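Local coordinates for cell division cycle protein 123 (PDB 4ZGP) that acts as an ATP-dependent chaperone that binds the gamma subunit of translation initiation factor eIF2 and lets it assemble with the alpha and beta subunits, at residues F41-P46 and A254-I259; W118-A124 and S148-D154; T192-C196 and Y224-I228. All blocks are in the same frame, centred on the assembly; numbering follows the deposited sequence.

Contact 1: residues F41-P46 and A254-I259; sequences FRKLTP and AWLIDI. With ADP (adenosine-5'-diphosphate), chain C.
W255 lies against the chain at L44, T45 and P46. Its ring meets T45 C at the edge, in the ring plane. CE3 of W255 also packs against P46 CG at 4.0 Å, the side chains crossing obliquely. L256 is held from both its backbone polar groups. L256 N donates to L44 O at 2.9 Å, with an N-H...O angle of 150°. L256 O accepts from T45 OG1 at 2.8 Å, the hydroxyl tilted from the carbonyl plane. T45 can do this because OG1 stands anti to its own backbone N (chi1 -172°), beside the carbonyl carbon. A valine in place of T45 would probably leave L256 O without this donor and the loop less firmly tied to the strand. The L256 side chain meets F41: its CD2 sits 3.7 Å from CD2 of the ring. Strand 253-261 is an outer strand of the mixed sheet in this ATP-grasp protein, and loop 41-46 covers part of it between helix 34-40 and strand 48-51. The strand carries a classic beta bulge, I257 and D258 together pairing with D246 of strand 243-250. I257 turns away from the loop, yet its CD1 comes back to P46 CG at 3.9 Å, while its CG2 reaches the alpha-phosphate of ADP. D258 points to the nucleotide, with OD2 2.6 Å from ADP O1B. Its OD1 forms a salt bridge with K115, and a magnesium site is inferred at this residue and N260. I259 CD1 packs on F41 CE2 at 3.7 Å, the side chains at about a right angle.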
loop_
_atom_site.group_PDB
_atom_site.type_symbol
_atom_site.label_atom_id
_atom_site.label_comp_id
_atom_site.label_asym_id
_atom_site.label_seq_id
_atom_site.Cartn_x
_atom_site.Cartn_y
_atom_site.Cartn_z
ATOM N N PHE A 41 2.823 -11.337 7.433
ATOM C CA PHE A 41 1.604 -11.756 6.774
ATOM C C PHE A 41 1.848 -12.385 5.401
ATOM O O PHE A 41 0.988 -12.324 4.531
ATOM C CB PHE A 41 0.664 -10.531 6.659
ATOM C CG PHE A 41 0.351 -9.921 8.001
ATOM C CD1 PHE A 41 -0.010 -10.738 9.040
ATOM C CD2 PHE A 41 0.481 -8.566 8.217
ATOM C CE1 PHE A 41 -0.280 -10.219 10.313
ATOM C CE2 PHE A 41 0.200 -8.029 9.472
ATOM C CZ PHE A 41 -0.176 -8.864 10.515
ATOM N N ARG A 42 3.015 -13.008 5.234
ATOM C CA ARG A 42 3.398 -13.606 3.957
ATOM C C ARG A 42 2.346 -14.569 3.426
ATOM O O ARG A 42 2.082 -14.602 2.231
ATOM C CB ARG A 42 4.751 -14.328 4.106
ATOM C CG ARG A 42 5.298 -14.952 2.817
ATOM C CD ARG A 42 6.560 -15.773 3.110
ATOM N NE ARG A 42 7.472 -15.034 3.981
ATOM C CZ ARG A 42 8.532 -14.348 3.564
ATOM N NH1 ARG A 42 8.849 -14.313 2.273
ATOM N NH2 ARG A 42 9.287 -13.703 4.443
ATOM N N LYS A 43 1.714 -15.330 4.308
ATOM C CA LYS A 43 0.714 -16.307 3.882
ATOM C C LYS A 43 -0.622 -15.683 3.437
ATOM O O LYS A 43 -1.478 -16.375 2.880
ATOM C CB LYS A 43 0.447 -17.305 5.012
ATOM C CG LYS A 43 1.668 -18.157 5.404
ATOM C CD LYS A 43 1.466 -18.817 6.765
ATOM C CE LYS A 43 2.793 -19.342 7.323
ATOM N NZ LYS A 43 2.648 -19.857 8.713
ATOM N N LEU A 44 -0.796 -14.386 3.681
ATOM C CA LEU A 44 -2.081 -13.718 3.423
ATOM C C LEU A 44 -2.033 -12.737 2.261
ATOM O O LEU A 44 -3.053 -12.178 1.868
ATOM C CB LEU A 44 -2.535 -12.962 4.684
ATOM C CG LEU A 44 -2.472 -13.731 6.008
ATOM C CD1 LEU A 44 -2.662 -12.761 7.171
ATOM C CD2 LEU A 44 -3.532 -14.809 6.063
ATOM N N THR A 45 -0.853 -12.545 1.692
ATOM C CA THR A 45 -0.617 -11.412 0.812
ATOM C C THR A 45 0.041 -11.914 -0.466
ATOM O O THR A 45 0.753 -12.923 -0.448
ATOM C CB THR A 45 0.264 -10.326 1.526
ATOM O OG1 THR A 45 0.346 -9.133 0.735
ATOM C CG2 THR A 45 1.648 -10.854 1.763
ATOM N N PRO A 46 -0.233 -11.253 -1.589
ATOM C CA PRO A 46 0.345 -11.773 -2.836
ATOM C C PRO A 46 1.865 -11.747 -2.827
ATOM O O PRO A 46 2.498 -10.901 -2.186
ATOM C CB PRO A 46 -0.222 -10.835 -3.898
ATOM C CG PRO A 46 -1.524 -10.329 -3.293
ATOM C CD PRO A 46 -1.163 -10.138 -1.840
ATOM N N ALA A 254 -9.800 -13.688 0.641
ATOM C CA ALA A 254 -9.352 -12.332 0.907
ATOM C C ALA A 254 -7.831 -12.299 0.891
ATOM O O ALA A 254 -7.170 -13.186 1.443
ATOM C CB ALA A 254 -9.902 -11.837 2.246
ATOM N N TRP A 255 -7.281 -11.309 0.200
ATOM C CA TRP A 255 -5.852 -11.093 0.160
ATOM C C TRP A 255 -5.526 -9.762 0.793
ATOM O O TRP A 255 -6.088 -8.752 0.400
ATOM C CB TRP A 255 -5.343 -11.076 -1.277
ATOM C CG TRP A 255 -5.581 -12.335 -1.990
ATOM C CD1 TRP A 255 -6.736 -12.729 -2.610
ATOM C CD2 TRP A 255 -4.641 -13.392 -2.170
ATOM N NE1 TRP A 255 -6.573 -13.980 -3.153
ATOM C CE2 TRP A 255 -5.290 -14.404 -2.913
ATOM C CE3 TRP A 255 -3.306 -13.580 -1.783
ATOM C CZ2 TRP A 255 -4.649 -15.594 -3.272
ATOM C CZ3 TRP A 255 -2.670 -14.760 -2.146
ATOM C CH2 TRP A 255 -3.345 -15.753 -2.880
ATOM N N LEU A 256 -4.586 -9.750 1.727
ATOM C CA LEU A 256 -4.082 -8.479 2.250
ATOM C C LEU A 256 -3.247 -7.758 1.199
ATOM O O LEU A 256 -2.318 -8.332 0.657
ATOM C CB LEU A 256 -3.247 -8.735 3.514
ATOM C CG LEU A 256 -2.577 -7.510 4.132
ATOM C CD1 LEU A 256 -3.634 -6.582 4.760
ATOM C CD2 LEU A 256 -1.572 -7.947 5.203
ATOM N N ILE A 257 -3.552 -6.498 0.908
ATOM C CA ILE A 257 -2.809 -5.777 -0.124
ATOM C C ILE A 257 -1.865 -4.732 0.462
ATOM O O ILE A 257 -0.746 -4.553 -0.015
ATOM C CB ILE A 257 -3.779 -5.104 -1.134
ATOM C CG1 ILE A 257 -4.642 -6.174 -1.813
ATOM C CG2 ILE A 257 -3.028 -4.262 -2.159
ATOM C CD1 ILE A 257 -3.827 -7.197 -2.629
ATOM N N ASP A 258 -2.293 -4.050 1.525
ATOM C CA ASP A 258 -1.432 -3.022 2.098
ATOM C C ASP A 258 -1.904 -2.717 3.510
ATOM O O ASP A 258 -3.031 -3.039 3.869
ATOM C CB ASP A 258 -1.452 -1.747 1.242
ATOM C CG ASP A 258 -0.229 -0.846 1.473
ATOM O OD1 ASP A 258 0.749 -1.249 2.133
ATOM O OD2 ASP A 258 -0.241 0.282 0.963
ATOM N N ILE A 259 -1.017 -2.122 4.292
ATOM C CA ILE A 259 -1.361 -1.640 5.630
ATOM C C ILE A 259 -0.824 -0.211 5.718
ATOM O O ILE A 259 0.320 0.059 5.358
ATOM C CB ILE A 259 -0.781 -2.545 6.767
ATOM C CG1 ILE A 259 -1.343 -3.977 6.682
ATOM C CG2 ILE A 259 -1.134 -1.947 8.157
ATOM C CD1 ILE A 259 -0.892 -4.916 7.798
HETATM P PB ADP C . -1.746 1.998 -1.816
HETATM O O1B ADP C . -2.121 1.325 -0.505
HETATM O O2B ADP C . -0.555 2.933 -1.708
HETATM O O3B ADP C . -2.976 2.507 -2.538
HETATM P PA ADP C . -1.646 -0.663 -2.961
HETATM O O1A ADP C . -2.776 -0.893 -1.988
HETATM O O2A ADP C . -0.417 -1.555 -3.014
HETATM O O3A ADP C . -1.111 0.852 -2.781
HETATM O "O5'" ADP C . -2.303 -0.666 -4.426
HETATM C "C5'" ADP C . -2.563 0.531 -5.159
HETATM C "C4'" ADP C . -3.407 0.087 -6.340
HETATM O "O4'" ADP C . -2.575 -0.582 -7.290
HETATM C "C3'" ADP C . -4.453 -0.925 -5.896
HETATM O "O3'" ADP C . -5.734 -0.307 -5.740
HETATM C "C2'" ADP C . -4.473 -1.977 -6.984
HETATM O "O2'" ADP C . -5.571 -1.773 -7.878
HETATM C "C1'" ADP C . -3.177 -1.797 -7.747
HETATM N N9 ADP C . -2.292 -2.936 -7.397
HETATM C C8 ADP C . -1.596 -3.056 -6.246
HETATM N N7 ADP C . -0.883 -4.216 -6.231
HETATM C C5 ADP C . -1.122 -4.858 -7.397
HETATM C C6 ADP C . -0.677 -6.124 -8.023
HETATM N N6 ADP C . 0.186 -6.936 -7.357
HETATM N N1 ADP C . -1.156 -6.431 -9.258
HETATM C C2 ADP C . -2.005 -5.599 -9.900
HETATM N N3 ADP C . -2.451 -4.431 -9.392
HETATM C C4 ADP C . -2.050 -4.010 -8.163
#

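Contact 2: residues W118-A124 and S148-D154; sequences WSTPKDA and SDFVAHD. With ADP (adenosine-5'-diphosphate), chain C.
Part of the ADP phosphate pocket is built on loop 118-124, which packs on the first turns of helix 149-157. D154 OD2 accepts from S119 N at 2.8 Å on the syn lone pair and from W118 N, which comes from above the carboxylate plane. D154 OD1 accepts from S119 OG at 2.6 Å. A water donates to both S119 O and D154 OD2. The W118 ring turns its edge to D154, ring and carboxylate planes 87° apart, and its NE1 is hydrogen-bonded to V29 O. At the helix start, D123 CG lies between the backbone N and the carbonyl carbon (chi1 64°), which turns the carboxylate to the helix. OD1 accepts from S148 OG at 2.5 Å on its syn lone pair, and OD2 accepts from D149 N at 2.8 Å. S148 is the N-cap, its OG accepting from V151 N at 3.0 Å. P121, the centre of an inverse gamma turn, presses CB on S148 CB. K122 crosses the F150 ring at about a right angle, its NZ making an off-centre cation-pi contact, 4.3 Å from the ring centroid. The chain bends at its last torsion, and NZ donates to ADP O3B at 3.0 Å. T120 OG1 is 2.8 Å from ADP O2A, O3A being another possible acceptor. A serine N-cap bound by D123 thus lies behind a phosphate-binding segment of this ATP-grasp protein.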
loop_
_atom_site.group_PDB
_atom_site.type_symbol
_atom_site.label_atom_id
_atom_site.label_comp_id
_atom_site.label_asym_id
_atom_site.label_seq_id
_atom_site.Cartn_x
_atom_site.Cartn_y
_atom_site.Cartn_z
ATOM N N TRP A 118 6.337 2.480 1.487
ATOM C CA TRP A 118 4.913 2.668 1.812
ATOM C C TRP A 118 3.990 2.806 0.610
ATOM O O TRP A 118 2.904 2.229 0.619
ATOM C CB TRP A 118 4.689 3.893 2.706
ATOM C CG TRP A 118 5.459 3.853 3.985
ATOM C CD1 TRP A 118 5.080 3.264 5.169
ATOM C CD2 TRP A 118 6.750 4.409 4.205
ATOM N NE1 TRP A 118 6.076 3.425 6.112
ATOM C CE2 TRP A 118 7.102 4.143 5.550
ATOM C CE3 TRP A 118 7.643 5.131 3.399
ATOM C CZ2 TRP A 118 8.312 4.550 6.095
ATOM C CZ3 TRP A 118 8.840 5.542 3.943
ATOM C CH2 TRP A 118 9.166 5.250 5.284
ATOM N N SER A 119 4.404 3.566 -0.403
ATOM C CA SER A 119 3.465 4.020 -1.429
ATOM C C SER A 119 3.664 3.375 -2.807
ATOM O O SER A 119 4.765 3.349 -3.345
ATOM C CB SER A 119 3.555 5.542 -1.570
ATOM O OG SER A 119 3.445 6.175 -0.308
ATOM N N THR A 120 2.576 2.848 -3.342
ATOM C CA THR A 120 2.520 2.324 -4.712
ATOM C C THR A 120 2.291 3.505 -5.656
ATOM O O THR A 120 1.458 4.358 -5.366
ATOM C CB THR A 120 1.394 1.256 -4.833
ATOM O OG1 THR A 120 1.617 0.223 -3.855
ATOM C CG2 THR A 120 1.332 0.629 -6.216
ATOM N N PRO A 121 3.040 3.564 -6.778
ATOM C CA PRO A 121 2.972 4.696 -7.713
ATOM C C PRO A 121 1.718 4.657 -8.579
ATOM O O PRO A 121 1.765 4.700 -9.813
ATOM C CB PRO A 121 4.255 4.528 -8.549
ATOM C CG PRO A 121 4.515 3.067 -8.551
ATOM C CD PRO A 121 4.096 2.607 -7.159
ATOM N N LYS A 122 0.575 4.580 -7.917
ATOM C CA LYS A 122 -0.709 4.475 -8.598
ATOM C C LYS A 122 -1.020 5.777 -9.333
ATOM O O LYS A 122 -1.847 5.817 -10.244
ATOM C CB LYS A 122 -1.823 4.149 -7.602
ATOM C CG LYS A 122 -1.878 5.106 -6.427
ATOM C CD LYS A 122 -3.129 4.912 -5.573
ATOM C CE LYS A 122 -3.085 5.772 -4.308
ATOM N NZ LYS A 122 -2.135 5.250 -3.271
ATOM N N ASP A 123 -0.342 6.841 -8.931
ATOM C CA ASP A 123 -0.621 8.171 -9.472
ATOM C C ASP A 123 0.124 8.418 -10.762
ATOM O O ASP A 123 -0.039 9.462 -11.394
ATOM C CB ASP A 123 -0.227 9.243 -8.470
ATOM C CG ASP A 123 1.272 9.253 -8.205
ATOM O OD1 ASP A 123 1.803 8.226 -7.710
ATOM O OD2 ASP A 123 1.920 10.270 -8.515
ATOM N N ALA A 124 0.959 7.465 -11.144
ATOM C CA ALA A 124 1.933 7.714 -12.192
ATOM C C ALA A 124 1.622 6.928 -13.454
ATOM O O ALA A 124 2.504 6.714 -14.292
ATOM C CB ALA A 124 3.341 7.384 -11.692
ATOM N N SER A 148 6.331 9.153 -9.866
ATOM C CA SER A 148 5.284 9.209 -8.856
ATOM C C SER A 148 5.500 10.265 -7.784
ATOM O O SER A 148 6.576 10.320 -7.172
ATOM C CB SER A 148 5.148 7.850 -8.167
ATOM O OG SER A 148 4.244 7.945 -7.079
ATOM N N ASP A 149 4.457 11.064 -7.529
ATOM C CA ASP A 149 4.408 11.973 -6.375
ATOM C C ASP A 149 4.428 11.196 -5.055
ATOM O O ASP A 149 5.028 11.629 -4.056
ATOM C CB ASP A 149 3.136 12.840 -6.395
ATOM C CG ASP A 149 3.033 13.738 -7.629
ATOM O OD1 ASP A 149 4.041 14.361 -8.012
ATOM O OD2 ASP A 149 1.928 13.814 -8.210
ATOM N N PHE A 150 3.721 10.068 -5.038
ATOM C CA PHE A 150 3.622 9.255 -3.835
ATOM C C PHE A 150 4.982 8.714 -3.467
ATOM O O PHE A 150 5.375 8.758 -2.309
ATOM C CB PHE A 150 2.632 8.101 -4.028
ATOM C CG PHE A 150 1.199 8.539 -4.147
ATOM C CD1 PHE A 150 0.684 9.509 -3.308
ATOM C CD2 PHE A 150 0.362 7.972 -5.094
ATOM C CE1 PHE A 150 -0.650 9.913 -3.415
ATOM C CE2 PHE A 150 -0.968 8.378 -5.210
ATOM C CZ PHE A 150 -1.470 9.349 -4.369
ATOM N N VAL A 151 5.697 8.195 -4.462
ATOM C CA VAL A 151 7.036 7.655 -4.237
ATOM C C VAL A 151 7.965 8.763 -3.743
ATOM O O VAL A 151 8.749 8.561 -2.818
ATOM C CB VAL A 151 7.605 6.992 -5.527
ATOM C CG1 VAL A 151 9.074 6.681 -5.369
ATOM C CG2 VAL A 151 6.822 5.726 -5.854
ATOM N N ALA A 152 7.841 9.944 -4.344
ATOM C CA ALA A 152 8.625 11.105 -3.944
ATOM C C ALA A 152 8.328 11.491 -2.501
ATOM O O ALA A 152 9.214 11.944 -1.778
ATOM C CB ALA A 152 8.350 12.294 -4.882
ATOM N N HIS A 153 7.080 11.311 -2.085
ATOM C CA HIS A 153 6.728 11.596 -0.703
ATOM C C HIS A 153 7.391 10.614 0.262
ATOM O O HIS A 153 7.833 11.008 1.347
ATOM C CB HIS A 153 5.214 11.578 -0.495
ATOM C CG HIS A 153 4.809 12.080 0.853
ATOM N ND1 HIS A 153 4.743 13.425 1.156
ATOM C CD2 HIS A 153 4.502 11.421 1.996
ATOM C CE1 HIS A 153 4.376 13.571 2.417
ATOM N NE2 HIS A 153 4.226 12.371 2.950
ATOM N N ASP A 154 7.461 9.345 -0.135
ATOM C CA ASP A 154 8.182 8.344 0.649
ATOM C C ASP A 154 9.645 8.741 0.820
ATOM O O ASP A 154 10.225 8.592 1.901
ATOM C CB ASP A 154 8.146 6.967 -0.032
ATOM C CG ASP A 154 6.819 6.228 0.150
ATOM O OD1 ASP A 154 5.805 6.830 0.566
ATOM O OD2 ASP A 154 6.798 5.023 -0.172
HETATM P PB ADP C . -1.746 1.998 -1.816
HETATM O O1B ADP C . -2.121 1.325 -0.505
HETATM O O2B ADP C . -0.555 2.933 -1.708
HETATM O O3B ADP C . -2.976 2.507 -2.538
HETATM P PA ADP C . -1.646 -0.663 -2.961
HETATM O O1A ADP C . -2.776 -0.893 -1.988
HETATM O O2A ADP C . -0.417 -1.555 -3.014
HETATM O O3A ADP C . -1.111 0.852 -2.781
HETATM O "O5'" ADP C . -2.303 -0.666 -4.426
HETATM C "C5'" ADP C . -2.563 0.531 -5.159
HETATM C "C4'" ADP C . -3.407 0.087 -6.340
HETATM O "O4'" ADP C . -2.575 -0.582 -7.290
HETATM C "C3'" ADP C . -4.453 -0.925 -5.896
HETATM O "O3'" ADP C . -5.734 -0.307 -5.740
HETATM C "C2'" ADP C . -4.473 -1.977 -6.984
HETATM O "O2'" ADP C . -5.571 -1.773 -7.878
HETATM C "C1'" ADP C . -3.177 -1.797 -7.747
HETATM N N9 ADP C . -2.292 -2.936 -7.397
HETATM C C8 ADP C . -1.596 -3.056 -6.246
HETATM N N7 ADP C . -0.883 -4.216 -6.231
HETATM C C5 ADP C . -1.122 -4.858 -7.397
HETATM C C6 ADP C . -0.677 -6.124 -8.023
HETATM N N6 ADP C . 0.186 -6.936 -7.357
HETATM N N1 ADP C . -1.156 -6.431 -9.258
HETATM C C2 ADP C . -2.005 -5.599 -9.900
HETATM N N3 ADP C . -2.451 -4.431 -9.392
HETATM C C4 ADP C . -2.050 -4.010 -8.163
HETATM O O HOH W 1 6.995 4.369 -2.928
#

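Contact 3: residues T192-C196 and Y224-I228; sequences TEFRC and YEKLI. With ADP (adenosine-5'-diphosphate), chain C.
The central strand 193-199 of the mixed sheet packs here on helix 221-233, on the side turned from the nucleotide. The axes of the short segments 193-196 and 224-228 pass 11.2 Å apart, at 58° between their directions. No hydrogen bond crosses the contact. The F194 ring puts CZ over one face of the Y224 ring, offset toward the rim. The nearest atoms of the two rings are F194 CE2 and Y224 CD1, 3.6 Å apart. The rings are oblique, their planes at 51°. F194 CG lies anti to its carbonyl carbon (chi1 -59°), sending the ring toward the helix. I228, one turn after Y224, touches C196 SG with CG2 at 3.6 Å and has CD1 4.1 Å from F194 CB. T192 CG2 sits 3.6 Å from Y224 OH, while T192 OG1 is hydrogen-bonded to I249 O. E193 and R195 lie on the ligand side of the strand. In one of its two conformers, E193 OE1 accepts from ADP O3' at 2.7 Å; R195 is salt-bridged to D246. Strand 193-199 runs between 243-250 and 202-208. L203 and F206 of 202-208 also touch I228, and helix 216-219 adds L217 against F194 and Y224.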
loop_
_atom_site.group_PDB
_atom_site.type_symbol
_atom_site.label_atom_id
_atom_site.label_comp_id
_atom_site.label_asym_id
_atom_site.label_seq_id
_atom_site.Cartn_x
_atom_site.Cartn_y
_atom_site.Cartn_z
ATOM N N THR A 192 -13.588 -5.147 -6.413
ATOM C CA THR A 192 -13.678 -6.031 -5.249
ATOM C C THR A 192 -12.459 -5.834 -4.340
ATOM O O THR A 192 -12.047 -6.756 -3.614
ATOM C CB THR A 192 -13.837 -7.511 -5.637
ATOM O OG1 THR A 192 -12.681 -7.951 -6.335
ATOM C CG2 THR A 192 -15.075 -7.705 -6.541
ATOM N N GLU A 193 -11.921 -4.620 -4.383
ATOM C CA GLU A 193 -10.913 -4.223 -3.412
ATOM C C GLU A 193 -11.546 -3.274 -2.399
ATOM O O GLU A 193 -12.411 -2.461 -2.741
ATOM C CB GLU A 193 -9.704 -3.571 -4.085
ATOM C CG GLU A 193 -8.402 -3.928 -3.386
ATOM C CD GLU A 193 -7.320 -2.892 -3.546
ATOM O OE1 GLU A 193 -7.285 -2.219 -4.601
ATOM O OE2 GLU A 193 -6.511 -2.759 -2.607
ATOM N N PHE A 194 -11.125 -3.399 -1.145
ATOM C CA PHE A 194 -11.733 -2.594 -0.080
ATOM C C PHE A 194 -10.666 -1.964 0.798
ATOM O O PHE A 194 -9.566 -2.494 0.929
ATOM C CB PHE A 194 -12.667 -3.446 0.801
ATOM C CG PHE A 194 -13.784 -4.091 0.042
ATOM C CD1 PHE A 194 -14.979 -3.412 -0.159
ATOM C CD2 PHE A 194 -13.621 -5.360 -0.512
ATOM C CE1 PHE A 194 -16.027 -3.996 -0.892
ATOM C CE2 PHE A 194 -14.678 -5.964 -1.237
ATOM C CZ PHE A 194 -15.871 -5.282 -1.418
ATOM N N ARG A 195 -11.023 -0.856 1.433
ATOM C CA ARG A 195 -10.159 -0.241 2.424
ATOM C C ARG A 195 -10.855 -0.346 3.776
ATOM O O ARG A 195 -12.028 -0.016 3.884
ATOM C CB ARG A 195 -9.870 1.208 2.065
ATOM C CG ARG A 195 -9.066 1.938 3.137
ATOM C CD ARG A 195 -8.267 3.095 2.558
ATOM N NE ARG A 195 -7.160 2.640 1.720
ATOM C CZ ARG A 195 -6.277 3.451 1.149
ATOM N NH1 ARG A 195 -6.396 4.763 1.303
ATOM N NH2 ARG A 195 -5.270 2.949 0.418
ATOM N N CYS A 196 -10.120 -0.802 4.792
ATOM C CA CYS A 196 -10.712 -1.305 6.031
ATOM C C CYS A 196 -10.052 -0.628 7.214
ATOM O O CYS A 196 -8.826 -0.622 7.364
ATOM C CB CYS A 196 -10.560 -2.825 6.135
ATOM S SG CYS A 196 -11.065 -3.724 4.626
ATOM N N TYR A 224 -18.675 -10.421 2.010
ATOM C CA TYR A 224 -17.443 -9.619 2.033
ATOM C C TYR A 224 -17.057 -9.230 3.452
ATOM O O TYR A 224 -15.886 -9.312 3.821
ATOM C CB TYR A 224 -17.583 -8.352 1.172
ATOM C CG TYR A 224 -17.536 -8.632 -0.309
ATOM C CD1 TYR A 224 -16.381 -9.125 -0.897
ATOM C CD2 TYR A 224 -18.637 -8.398 -1.127
ATOM C CE1 TYR A 224 -16.319 -9.396 -2.251
ATOM C CE2 TYR A 224 -18.580 -8.665 -2.492
ATOM C CZ TYR A 224 -17.416 -9.166 -3.045
ATOM O OH TYR A 224 -17.327 -9.443 -4.395
ATOM N N GLU A 225 -18.048 -8.819 4.246
ATOM C CA GLU A 225 -17.799 -8.404 5.611
ATOM C C GLU A 225 -17.189 -9.537 6.426
ATOM O O GLU A 225 -16.227 -9.325 7.169
ATOM C CB GLU A 225 -19.086 -7.905 6.280
ATOM C CG GLU A 225 -18.871 -7.501 7.733
ATOM C CD GLU A 225 -20.156 -7.082 8.428
ATOM O OE1 GLU A 225 -20.116 -6.855 9.654
ATOM O OE2 GLU A 225 -21.198 -6.980 7.751
ATOM N N LYS A 226 -17.743 -10.740 6.275
ATOM C CA LYS A 226 -17.248 -11.895 7.026
ATOM C C LYS A 226 -15.812 -12.219 6.635
ATOM O O LYS A 226 -14.991 -12.503 7.493
ATOM C CB LYS A 226 -18.146 -13.125 6.801
ATOM C CG LYS A 226 -17.598 -14.418 7.373
ATOM C CD LYS A 226 -17.388 -14.344 8.883
ATOM C CE LYS A 226 -17.273 -15.740 9.507
ATOM N NZ LYS A 226 -16.377 -16.649 8.732
ATOM N N LEU A 227 -15.510 -12.177 5.346
ATOM C CA LEU A 227 -14.138 -12.441 4.898
ATOM C C LEU A 227 -13.139 -11.377 5.401
ATOM O O LEU A 227 -12.002 -11.702 5.746
ATOM C CB LEU A 227 -14.076 -12.521 3.382
ATOM C CG LEU A 227 -14.793 -13.722 2.768
ATOM C CD1 LEU A 227 -14.756 -13.645 1.247
ATOM C CD2 LEU A 227 -14.192 -15.032 3.273
ATOM N N ILE A 228 -13.573 -10.121 5.458
ATOM C CA ILE A 228 -12.717 -9.036 5.969
ATOM C C ILE A 228 -12.498 -9.190 7.473
ATOM O O ILE A 228 -11.380 -9.015 7.962
ATOM C CB ILE A 228 -13.320 -7.647 5.650
ATOM C CG1 ILE A 228 -13.263 -7.413 4.129
ATOM C CG2 ILE A 228 -12.574 -6.529 6.375
ATOM C CD1 ILE A 228 -13.989 -6.153 3.621
HETATM P PB ADP C . -1.746 1.998 -1.816
HETATM O O1B ADP C . -2.121 1.325 -0.505
HETATM O O2B ADP C . -0.555 2.933 -1.708
HETATM O O3B ADP C . -2.976 2.507 -2.538
HETATM P PA ADP C . -1.646 -0.663 -2.961
HETATM O O1A ADP C . -2.776 -0.893 -1.988
HETATM O O2A ADP C . -0.417 -1.555 -3.014
HETATM O O3A ADP C . -1.111 0.852 -2.781
HETATM O "O5'" ADP C . -2.303 -0.666 -4.426
HETATM C "C5'" ADP C . -2.563 0.531 -5.159
HETATM C "C4'" ADP C . -3.407 0.087 -6.340
HETATM O "O4'" ADP C . -2.575 -0.582 -7.290
HETATM C "C3'" ADP C . -4.453 -0.925 -5.896
HETATM O "O3'" ADP C . -5.734 -0.307 -5.740
HETATM C "C2'" ADP C . -4.473 -1.977 -6.984
HETATM O "O2'" ADP C . -5.571 -1.773 -7.878
HETATM C "C1'" ADP C . -3.177 -1.797 -7.747
HETATM N N9 ADP C . -2.292 -2.936 -7.397
HETATM C C8 ADP C . -1.596 -3.056 -6.246
HETATM N N7 ADP C . -0.883 -4.216 -6.231
HETATM C C5 ADP C . -1.122 -4.858 -7.397
HETATM C C6 ADP C . -0.677 -6.124 -8.023
HETATM N N6 ADP C . 0.186 -6.936 -7.357
HETATM N N1 ADP C . -1.156 -6.431 -9.258
HETATM C C2 ADP C . -2.005 -5.599 -9.900
HETATM N N3 ADP C . -2.451 -4.431 -9.392
HETATM C C4 ADP C . -2.050 -4.010 -8.163
#

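All three contacts reach ADP. Contact 2 lies by the phosphates through T120 and K122. Contact 1 brings I257 and D258 to them from strand 253-261. Contact 3 brings E193, in one of its two conformers, to the ribose. Contacts 1 and 3 share the mixed sheet, their centres 12 Å apart, and A254 CB lies 4.1 Å from L227 O. Contacts 1 and 2 are 20 Å apart between centres, yet D258 OD2 comes within 3.7 Å of W118 O. K115 joins them, with a salt bridge to D258 OD1 and a hydrogen bond to W118 O. Contacts 2 and 3 do not touch, with nearest atoms about 5 Å apart. Both are nested inside the loop closed by contact 1.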